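Long-range contacts in lipase (Rhizopus niveus, PDB 1LGY), which hydrolyses the ester bonds of triacylglycerols and of their partial glycerides, with a strong preference for the 1 and 3 positions: residues Glu16-Ala21 against Ser259-Asn264; Phe173-Pro178 against Gln197-Lys202; Arg203-His208 against Thr252-His257. All blocks are in the same frame, centred on the assembly; numbering follows the deposited sequence.

Interaction 1 of 3, residues Glu16-Ala21 against Ser259-Asn264; sequences EFTKYA and SYFDIN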
loop_
_atom_site.group_PDB
_atom_site.type_symbol
_atom_site.label_atom_id
_atom_site.label_comp_id
_atom_site.label_asym_id
_atom_site.label_seq_id
_atom_site.Cartn_x
_atom_site.Cartn_y
_atom_site.Cartn_z
ATOM N N GLU A 16 -1.021 3.389 14.979
ATOM C CA GLU A 16 -1.421 2.352 14.050
ATOM C C GLU A 16 -0.815 2.616 12.694
ATOM O O GLU A 16 -0.280 1.705 12.094
ATOM C CB GLU A 16 -2.910 2.304 13.865
ATOM C CG GLU A 16 -3.414 0.861 13.915
ATOM C CD GLU A 16 -4.628 0.541 13.015
ATOM O OE1 GLU A 16 -5.437 1.436 12.686
ATOM O OE2 GLU A 16 -4.747 -0.646 12.644
ATOM N N PHE A 17 -0.900 3.850 12.208
ATOM C CA PHE A 17 -0.353 4.243 10.918
ATOM C C PHE A 17 1.171 4.130 10.948
ATOM O O PHE A 17 1.798 4.032 9.882
ATOM C CB PHE A 17 -0.735 5.685 10.616
ATOM C CG PHE A 17 -2.219 6.060 10.427
ATOM C CD1 PHE A 17 -3.135 5.221 9.785
ATOM C CD2 PHE A 17 -2.643 7.313 10.826
ATOM C CE1 PHE A 17 -4.440 5.648 9.543
ATOM C CE2 PHE A 17 -3.939 7.743 10.590
ATOM C CZ PHE A 17 -4.842 6.917 9.946
ATOM N N THR A 18 1.816 4.152 12.145
ATOM C CA THR A 18 3.257 4.075 12.129
ATOM C C THR A 18 3.659 2.625 12.022
ATOM O O THR A 18 4.624 2.328 11.324
ATOM C CB THR A 18 3.909 4.645 13.364
ATOM O OG1 THR A 18 3.441 5.972 13.496
ATOM C CG2 THR A 18 5.444 4.726 13.237
ATOM N N LYS A 19 2.879 1.712 12.633
ATOM C CA LYS A 19 3.161 0.287 12.646
ATOM C C LYS A 19 3.216 -0.217 11.241
ATOM O O LYS A 19 4.092 -1.007 10.919
ATOM C CB LYS A 19 2.079 -0.492 13.411
ATOM C CG LYS A 19 2.161 -1.993 13.315
ATOM C CD LYS A 19 1.344 -2.483 14.468
ATOM C CE LYS A 19 1.549 -3.979 14.679
ATOM N NZ LYS A 19 0.460 -4.723 14.077
ATOM N N TYR A 20 2.317 0.294 10.400
ATOM C CA TYR A 20 2.274 -0.156 9.040
ATOM C C TYR A 20 3.250 0.500 8.110
ATOM O O TYR A 20 3.626 -0.127 7.119
ATOM C CB TYR A 20 0.878 0.006 8.549
ATOM C CG TYR A 20 -0.002 -0.947 9.325
ATOM C CD1 TYR A 20 0.276 -2.306 9.328
ATOM C CD2 TYR A 20 -1.054 -0.462 10.065
ATOM C CE1 TYR A 20 -0.484 -3.190 10.076
ATOM C CE2 TYR A 20 -1.824 -1.335 10.809
ATOM C CZ TYR A 20 -1.525 -2.689 10.809
ATOM O OH TYR A 20 -2.279 -3.555 11.579
ATOM N N ALA A 21 3.714 1.715 8.387
ATOM C CA ALA A 21 4.756 2.280 7.591
ATOM C C ALA A 21 6.016 1.471 7.860
ATOM O O ALA A 21 6.702 1.046 6.941
ATOM C CB ALA A 21 4.929 3.686 8.014
ATOM N N SER A 259 10.882 9.130 3.915
ATOM C CA SER A 259 10.792 8.781 5.320
ATOM C C SER A 259 9.373 8.985 5.779
ATOM O O SER A 259 8.760 9.896 5.286
ATOM C CB SER A 259 11.687 9.645 6.177
ATOM O OG SER A 259 11.657 10.966 5.646
ATOM N N TYR A 260 8.779 8.147 6.633
ATOM C CA TYR A 260 7.397 8.310 7.047
ATOM C C TYR A 260 7.451 8.087 8.508
ATOM O O TYR A 260 7.841 7.001 8.903
ATOM C CB TYR A 260 6.441 7.252 6.528
ATOM C CG TYR A 260 5.746 7.786 5.299
ATOM C CD1 TYR A 260 6.491 7.964 4.130
ATOM C CD2 TYR A 260 4.392 8.148 5.344
ATOM C CE1 TYR A 260 5.896 8.512 2.998
ATOM C CE2 TYR A 260 3.792 8.693 4.210
ATOM C CZ TYR A 260 4.568 8.864 3.062
ATOM O OH TYR A 260 4.038 9.405 1.952
ATOM N N PHE A 261 7.056 9.093 9.283
ATOM C CA PHE A 261 7.067 9.029 10.727
ATOM C C PHE A 261 8.485 8.661 11.195
ATOM O O PHE A 261 8.665 7.843 12.113
ATOM C CB PHE A 261 6.110 7.969 11.229
ATOM C CG PHE A 261 4.691 7.983 10.731
ATOM C CD1 PHE A 261 3.791 8.925 11.216
ATOM C CD2 PHE A 261 4.277 6.998 9.829
ATOM C CE1 PHE A 261 2.464 8.869 10.795
ATOM C CE2 PHE A 261 2.949 6.963 9.419
ATOM C CZ PHE A 261 2.036 7.892 9.898
ATOM N N ASP A 262 9.459 9.215 10.438
ATOM C CA ASP A 262 10.881 8.998 10.610
ATOM C C ASP A 262 11.510 7.626 10.407
ATOM O O ASP A 262 12.634 7.344 10.849
ATOM C CB ASP A 262 11.258 9.524 11.987
ATOM C CG ASP A 262 11.148 11.026 12.004
ATOM O OD1 ASP A 262 11.649 11.674 11.079
ATOM O OD2 ASP A 262 10.544 11.547 12.939
ATOM N N ILE A 263 10.808 6.749 9.684
ATOM C CA ILE A 263 11.315 5.423 9.347
ATOM C C ILE A 263 11.862 5.534 7.919
ATOM O O ILE A 263 11.129 6.076 7.082
ATOM C CB ILE A 263 10.162 4.409 9.425
ATOM C CG1 ILE A 263 9.582 4.296 10.816
ATOM C CG2 ILE A 263 10.726 3.067 9.011
ATOM C CD1 ILE A 263 8.237 3.571 10.924
ATOM N N ASN A 264 13.089 5.117 7.551
ATOM C CA ASN A 264 13.486 5.182 6.147
ATOM C C ASN A 264 12.657 4.195 5.318
ATOM O O ASN A 264 12.465 3.016 5.652
ATOM C CB ASN A 264 14.973 4.850 5.967
ATOM C CG ASN A 264 15.426 4.623 4.535
ATOM O OD1 ASN A 264 15.642 3.489 4.155
ATOM N ND2 ASN A 264 15.579 5.571 3.637
#

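Interaction 2 of 3, residues Phe173-Pro178 against Gln197-Lys202; sequences FTVGGP and QRTVHK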
loop_
_atom_site.group_PDB
_atom_site.type_symbol
_atom_site.label_atom_id
_atom_site.label_comp_id
_atom_site.label_asym_id
_atom_site.label_seq_id
_atom_site.Cartn_x
_atom_site.Cartn_y
_atom_site.Cartn_z
ATOM N N PHE A 173 -3.365 -0.964 3.860
ATOM C CA PHE A 173 -2.713 0.248 4.347
ATOM C C PHE A 173 -1.641 0.719 3.404
ATOM O O PHE A 173 -0.850 -0.138 3.032
ATOM C CB PHE A 173 -2.046 0.002 5.665
ATOM C CG PHE A 173 -3.000 0.039 6.835
ATOM C CD1 PHE A 173 -3.775 -1.078 7.154
ATOM C CD2 PHE A 173 -3.049 1.168 7.641
ATOM C CE1 PHE A 173 -4.596 -1.058 8.292
ATOM C CE2 PHE A 173 -3.871 1.177 8.768
ATOM C CZ PHE A 173 -4.638 0.072 9.093
ATOM N N THR A 174 -1.534 1.959 2.936
ATOM C CA THR A 174 -0.353 2.297 2.153
ATOM C C THR A 174 0.291 3.593 2.612
ATOM O O THR A 174 -0.374 4.473 3.126
ATOM C CB THR A 174 -0.677 2.433 0.605
ATOM O OG1 THR A 174 -1.424 3.629 0.421
ATOM C CG2 THR A 174 -1.502 1.299 0.036
ATOM N N VAL A 175 1.596 3.756 2.524
ATOM C CA VAL A 175 2.203 5.064 2.756
ATOM C C VAL A 175 2.827 5.486 1.410
ATOM O O VAL A 175 3.376 4.627 0.774
ATOM C CB VAL A 175 3.331 5.052 3.859
ATOM C CG1 VAL A 175 2.727 4.845 5.218
ATOM C CG2 VAL A 175 4.322 3.943 3.633
ATOM N N GLY A 176 2.741 6.715 0.876
ATOM C CA GLY A 176 3.397 7.096 -0.387
ATOM C C GLY A 176 2.728 6.581 -1.663
ATOM O O GLY A 176 3.252 6.763 -2.755
ATOM N N GLY A 177 1.541 5.981 -1.595
ATOM C CA GLY A 177 0.906 5.372 -2.744
ATOM C C GLY A 177 0.532 6.321 -3.876
ATOM O O GLY A 177 -0.091 7.346 -3.642
ATOM N N PRO A 178 0.881 6.013 -5.125
ATOM C CA PRO A 178 0.364 6.650 -6.317
ATOM C C PRO A 178 -1.083 6.348 -6.555
ATOM O O PRO A 178 -1.609 5.351 -6.047
ATOM C CB PRO A 178 1.215 6.122 -7.446
ATOM C CG PRO A 178 1.653 4.770 -6.980
ATOM C CD PRO A 178 1.938 5.074 -5.508
ATOM N N GLN A 197 -6.555 2.905 4.188
ATOM C CA GLN A 197 -5.987 4.059 4.824
ATOM C C GLN A 197 -4.792 4.550 4.018
ATOM O O GLN A 197 -3.772 3.871 4.088
ATOM C CB GLN A 197 -5.524 3.670 6.191
ATOM C CG GLN A 197 -6.576 3.232 7.181
ATOM C CD GLN A 197 -7.419 4.387 7.680
ATOM O OE1 GLN A 197 -6.943 5.521 7.837
ATOM N NE2 GLN A 197 -8.698 4.089 7.932
ATOM N N ARG A 198 -4.836 5.691 3.282
ATOM C CA ARG A 198 -3.709 6.197 2.549
ATOM C C ARG A 198 -2.983 7.273 3.344
ATOM O O ARG A 198 -3.492 8.392 3.437
ATOM C CB ARG A 198 -4.085 6.861 1.224
ATOM C CG ARG A 198 -5.045 6.119 0.369
ATOM C CD ARG A 198 -5.345 6.852 -0.894
ATOM N NE ARG A 198 -6.080 8.095 -0.691
ATOM C CZ ARG A 198 -5.489 9.300 -0.846
ATOM N NH1 ARG A 198 -4.191 9.383 -1.178
ATOM N NH2 ARG A 198 -6.197 10.437 -0.747
ATOM N N THR A 199 -1.828 6.990 3.952
ATOM C CA THR A 199 -1.045 8.036 4.586
ATOM C C THR A 199 -0.167 8.669 3.521
ATOM O O THR A 199 0.304 7.974 2.620
ATOM C CB THR A 199 -0.107 7.526 5.697
ATOM O OG1 THR A 199 -0.887 7.034 6.770
ATOM C CG2 THR A 199 0.761 8.654 6.270
ATOM N N VAL A 200 -0.015 10.002 3.572
ATOM C CA VAL A 200 0.931 10.747 2.739
ATOM C C VAL A 200 1.604 11.765 3.660
ATOM O O VAL A 200 0.986 12.418 4.490
ATOM C CB VAL A 200 0.260 11.479 1.481
ATOM C CG1 VAL A 200 -1.226 11.274 1.497
ATOM C CG2 VAL A 200 0.631 12.966 1.402
ATOM N N HIS A 201 2.923 11.876 3.467
ATOM C CA HIS A 201 3.776 12.693 4.284
ATOM C C HIS A 201 4.175 13.968 3.603
ATOM O O HIS A 201 4.908 14.024 2.610
ATOM C CB HIS A 201 4.981 11.855 4.635
ATOM C CG HIS A 201 6.137 12.564 5.267
ATOM N ND1 HIS A 201 6.277 12.939 6.520
ATOM C CD2 HIS A 201 7.255 12.929 4.575
ATOM C CE1 HIS A 201 7.447 13.516 6.600
ATOM N NE2 HIS A 201 8.023 13.504 5.424
ATOM N N LYS A 202 3.667 14.992 4.276
ATOM C CA LYS A 202 3.891 16.367 3.913
ATOM C C LYS A 202 3.755 16.573 2.386
ATOM O O LYS A 202 2.727 16.246 1.778
ATOM C CB LYS A 202 5.297 16.770 4.491
ATOM C CG LYS A 202 5.582 16.361 5.947
ATOM C CD LYS A 202 6.663 17.100 6.773
ATOM C CE LYS A 202 8.077 17.090 6.177
ATOM N NZ LYS A 202 9.128 17.438 7.139
HETATM O O HOH W 1 -0.666 6.307 0.703
HETATM O O HOH W 2 -2.156 7.470 -1.471
#

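Interaction 3 of 3, residues Arg203-His208 against Thr252-His257; sequences RDIVPH and TSILDH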
loop_
_atom_site.group_PDB
_atom_site.type_symbol
_atom_site.label_atom_id
_atom_site.label_comp_id
_atom_site.label_asym_id
_atom_site.label_seq_id
_atom_site.Cartn_x
_atom_site.Cartn_y
_atom_site.Cartn_z
ATOM N N ARG A 203 4.828 17.032 1.748
ATOM C CA ARG A 203 4.854 17.335 0.339
ATOM C C ARG A 203 5.240 16.207 -0.620
ATOM O O ARG A 203 5.468 16.475 -1.797
ATOM C CB ARG A 203 5.776 18.554 0.220
ATOM C CG ARG A 203 5.273 19.779 0.994
ATOM C CD ARG A 203 6.253 20.929 0.809
ATOM N NE ARG A 203 5.825 22.208 1.366
ATOM C CZ ARG A 203 4.696 22.840 0.985
ATOM N NH1 ARG A 203 3.883 22.316 0.075
ATOM N NH2 ARG A 203 4.380 24.068 1.426
ATOM N N ASP A 204 5.303 14.935 -0.184
ATOM C CA ASP A 204 5.572 13.758 -1.023
ATOM C C ASP A 204 4.788 13.866 -2.328
ATOM O O ASP A 204 3.579 14.070 -2.259
ATOM C CB ASP A 204 5.159 12.475 -0.257
ATOM C CG ASP A 204 5.481 11.120 -0.876
ATOM O OD1 ASP A 204 6.041 11.065 -1.954
ATOM O OD2 ASP A 204 5.197 10.084 -0.288
ATOM N N ILE A 205 5.526 13.810 -3.456
ATOM C CA ILE A 205 5.046 13.908 -4.827
ATOM C C ILE A 205 4.136 12.765 -5.244
ATOM O O ILE A 205 3.208 12.976 -6.038
ATOM C CB ILE A 205 6.068 13.775 -6.008
ATOM C CG1 ILE A 205 7.371 14.294 -5.624
ATOM C CG2 ILE A 205 5.545 14.518 -7.259
ATOM C CD1 ILE A 205 8.325 14.520 -6.819
ATOM N N VAL A 206 4.557 11.548 -4.844
ATOM C CA VAL A 206 3.996 10.338 -5.424
ATOM C C VAL A 206 2.505 10.143 -5.237
ATOM O O VAL A 206 1.914 9.731 -6.238
ATOM C CB VAL A 206 4.811 9.126 -4.904
ATOM C CG1 VAL A 206 4.394 7.839 -5.627
ATOM C CG2 VAL A 206 6.308 9.347 -5.191
ATOM N N PRO A 207 1.772 10.481 -4.160
ATOM C CA PRO A 207 0.299 10.426 -4.156
ATOM C C PRO A 207 -0.413 11.401 -5.091
ATOM O O PRO A 207 -1.640 11.386 -5.231
ATOM C CB PRO A 207 -0.106 10.633 -2.725
ATOM C CG PRO A 207 1.114 10.191 -1.982
ATOM C CD PRO A 207 2.280 10.684 -2.823
ATOM N N HIS A 208 0.398 12.225 -5.761
ATOM C CA HIS A 208 -0.076 13.228 -6.680
ATOM C C HIS A 208 0.126 12.850 -8.130
ATOM O O HIS A 208 -0.280 13.580 -9.034
ATOM C CB HIS A 208 0.633 14.524 -6.317
ATOM C CG HIS A 208 0.190 15.008 -4.938
ATOM N ND1 HIS A 208 -1.068 15.278 -4.555
ATOM C CD2 HIS A 208 1.025 15.238 -3.870
ATOM C CE1 HIS A 208 -1.026 15.661 -3.295
ATOM N NE2 HIS A 208 0.235 15.633 -2.908
ATOM N N THR A 252 5.712 20.476 -4.153
ATOM C CA THR A 252 5.803 19.033 -4.012
ATOM C C THR A 252 7.283 18.629 -4.052
ATOM O O THR A 252 8.112 19.352 -4.621
ATOM C CB THR A 252 4.874 18.556 -5.168
ATOM O OG1 THR A 252 3.707 17.965 -4.596
ATOM C CG2 THR A 252 5.584 17.673 -6.114
ATOM N N SER A 253 7.602 17.434 -3.494
ATOM C CA SER A 253 8.969 17.002 -3.242
ATOM C C SER A 253 9.181 15.510 -3.219
ATOM O O SER A 253 8.416 14.807 -2.583
ATOM C CB SER A 253 9.425 17.570 -1.887
ATOM O OG SER A 253 10.683 17.035 -1.505
ATOM N N ILE A 254 10.214 14.960 -3.838
ATOM C CA ILE A 254 10.405 13.516 -3.768
ATOM C C ILE A 254 11.056 13.122 -2.473
ATOM O O ILE A 254 10.979 11.969 -2.045
ATOM C CB ILE A 254 11.259 13.016 -4.978
ATOM C CG1 ILE A 254 11.328 11.502 -4.965
ATOM C CG2 ILE A 254 12.641 13.645 -4.948
ATOM C CD1 ILE A 254 10.026 10.800 -5.399
ATOM N N LEU A 255 11.658 14.112 -1.811
ATOM C CA LEU A 255 12.384 13.836 -0.582
ATOM C C LEU A 255 11.465 13.453 0.589
ATOM O O LEU A 255 11.819 12.685 1.503
ATOM C CB LEU A 255 13.286 15.087 -0.323
ATOM C CG LEU A 255 14.617 15.234 -1.150
ATOM C CD1 LEU A 255 14.364 15.747 -2.559
ATOM C CD2 LEU A 255 15.514 16.300 -0.536
ATOM N N ASP A 256 10.199 13.870 0.528
ATOM C CA ASP A 256 9.279 13.555 1.607
ATOM C C ASP A 256 8.738 12.159 1.388
ATOM O O ASP A 256 8.102 11.570 2.256
ATOM C CB ASP A 256 8.141 14.575 1.637
ATOM C CG ASP A 256 8.488 16.033 1.951
ATOM O OD1 ASP A 256 9.625 16.442 1.716
ATOM O OD2 ASP A 256 7.620 16.791 2.400
ATOM N N HIS A 257 8.984 11.592 0.204
ATOM C CA HIS A 257 8.659 10.220 -0.088
ATOM C C HIS A 257 9.511 9.222 0.696
ATOM O O HIS A 257 9.085 8.093 0.990
ATOM C CB HIS A 257 8.870 10.070 -1.526
ATOM C CG HIS A 257 8.297 8.832 -2.105
ATOM N ND1 HIS A 257 7.192 8.243 -1.721
ATOM C CD2 HIS A 257 8.852 8.122 -3.110
ATOM C CE1 HIS A 257 7.028 7.179 -2.443
ATOM N NE2 HIS A 257 8.030 7.116 -3.274
#

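Interaction 1 of 3, residues Glu16-Ala21 against Ser259-Asn264
The Phe261 ring is laid against helix 11-26 with Thr18 over one face and Ala21 at its edge. Thr18 OG1 stands 3.6 Å from Phe261 CG, above the ring plane but displaced toward the rim, and Thr18 CA covers the same face as an off-centre CH-pi contact, 4.3 Å from the Phe261 centroid. Ala21 CB comes in near the ring plane, 3.8 Å from Phe261 CD2. Thr199 of strand 196-201 touches the ring from the side opposite Thr18, displaced past the rim. The far end of the ring reaches the preceding helical residue: Phe261 CZ is 3.6 Å from Phe17 CB, and Phe261 CE2 approaches Phe17 O obliquely at 3.2 Å.

This reach depends on a tight hairpin. Tyr260 to Ile263 form a type I' turn, with Phe261 and Asp262 both at positive phi, and the backbones of Tyr260 and Ile263 bond to each other in both directions. With CG anti to the carbonyl carbon (chi1 -52°), the Phe261 side chain projects from the turn onto the helix. The side chains of Ile263 and Thr18 cross obliquely, Ile263 CD1 3.8 Å from Thr18 CG2. Tyr260 contributes its CB, 4.1 Å from Ala21 CB, before its ring turns away to send the hydroxyl to the catalytic Asp204.

Thr18 OG1 already gives its proton to Ile14 O in its own helix, so it brings to the aromatic face an oxygen committed elsewhere. Apart from Thr18 OG1 and Phe17 O, both set against the Phe261 ring, the segments meet largely carbon against carbon in a buried setting, so shape and the exclusion of water probably position the hairpin on the helix, while Tyr260 extends from it into the second shell of the triad.

Interaction 2 of 3, residues Phe173-Pro178 against Gln197-Lys202
Phe173 and Gln197 lie side by side and point the same way, their ring and amide planes 38° apart. The aliphatic part of the glutamine does the touching: Gln197 CG is 3.7 Å from Phe173 CE2, with Gln197 CB 3.8 Å from Phe173 CD2, an oblique approach to the ring. A bend at chi2 (-73°) then turns the amide away from the ring. On the same face of the sheet Val175 and Thr199 repeat the parallel pairing, Val175 CG1 meeting Thr199 CB at 3.9 Å, while Thr174 and Arg198 project from the opposite face.

Beneath these pairs the backbones are in parallel register. Thr174 donates from N to Gln197 O (3.2 Å) and accepts through O from Thr199 N (3.0 Å). Gly176 N then closes on Thr199 O (3.3 Å), just where the first strand ends and Gly176 takes a positive phi. Water takes over from there: one water donates to Thr199 O, 2.7 Å from the water oxygen, accepts from Gly177 N, and also bonds to Thr174 OG1, and a second links Gly177 O to Arg198 NH1.

Strands 170-175 and 196-201 are the two strands of a beta-alpha-beta crossover through helix 183-192, part of the alpha/beta hydrolase sheet. Strand 138-144 adjoins the first and strand 221-227 the second, and helix 11-26 packs on the Phe173 and Thr199 face, where Tyr20 meets the Phe173 ring.

Interaction 3 of 3, residues Arg203-His208 against Thr252-His257
Two members of the catalytic triad, Asp204 and His257, meet here: His257 ND1 donates to Asp204 OD2 at 3.1 Å with an angle of 148° at the hydrogen. The carboxylate oxygen is approached on its syn side, although carboxylate and ring planes are 40° apart. Val206 CG2 sits over the centre of one imidazole face, 3.4 Å from the His257 centroid, and probably limits how far that ring can tilt. Two further bonds steady the aspartate: OD1 accepts from Val206 N, which comes from above the carboxylate plane in an Asx turn, and OD2 is shared between His257 and the hairpin's Tyr260. Beyond the contact His257 NE2 bonds to Ser145 OG, completing the triad.

As in other alpha/beta hydrolases, acid and histidine ride on loops. The acid loop follows strand 196-201; the histidine loop precedes strand 259-260. A short backbone bridge fixes one against the other: Ser253 N donates to Arg203 O (2.9 Å), and Ile205 N to Ser253 O (3.2 Å), each donor standing above the carbonyl plane. Asp256, which by similarity to relatives may bind calcium, uses OD2 to accept from Arg203 N at 2.9 Å on its anti side. Next to the bridge, Ile205 crosses Thr252 at about a right angle, with Ile205 CG2 tight against Thr252 CG2 at 3.4 Å; Thr252 OG1 is buried without a polar partner.

From the N terminus, residues 16-21 of helix 11-26 open the longest loop, closed when interaction 1 brings in the hairpin at 259-264 near the C terminus. Interactions 2 and 3 both nest inside it and follow one another in series. Interaction 2 closes first, joining adjacent strands of the central sheet that are connected through helix 183-192. Directly after Lys202 the chain enters 203-208, and interaction 3 closes over strands 221-227 and 231-235 when 252-257 returns. Tyr260 of interaction 1 touches both others, its OH probably hydrogen-bonded to His201 N. Tyr260 thus ties the hairpin packed on helix 11-26 to the sheet and to the active-site loops.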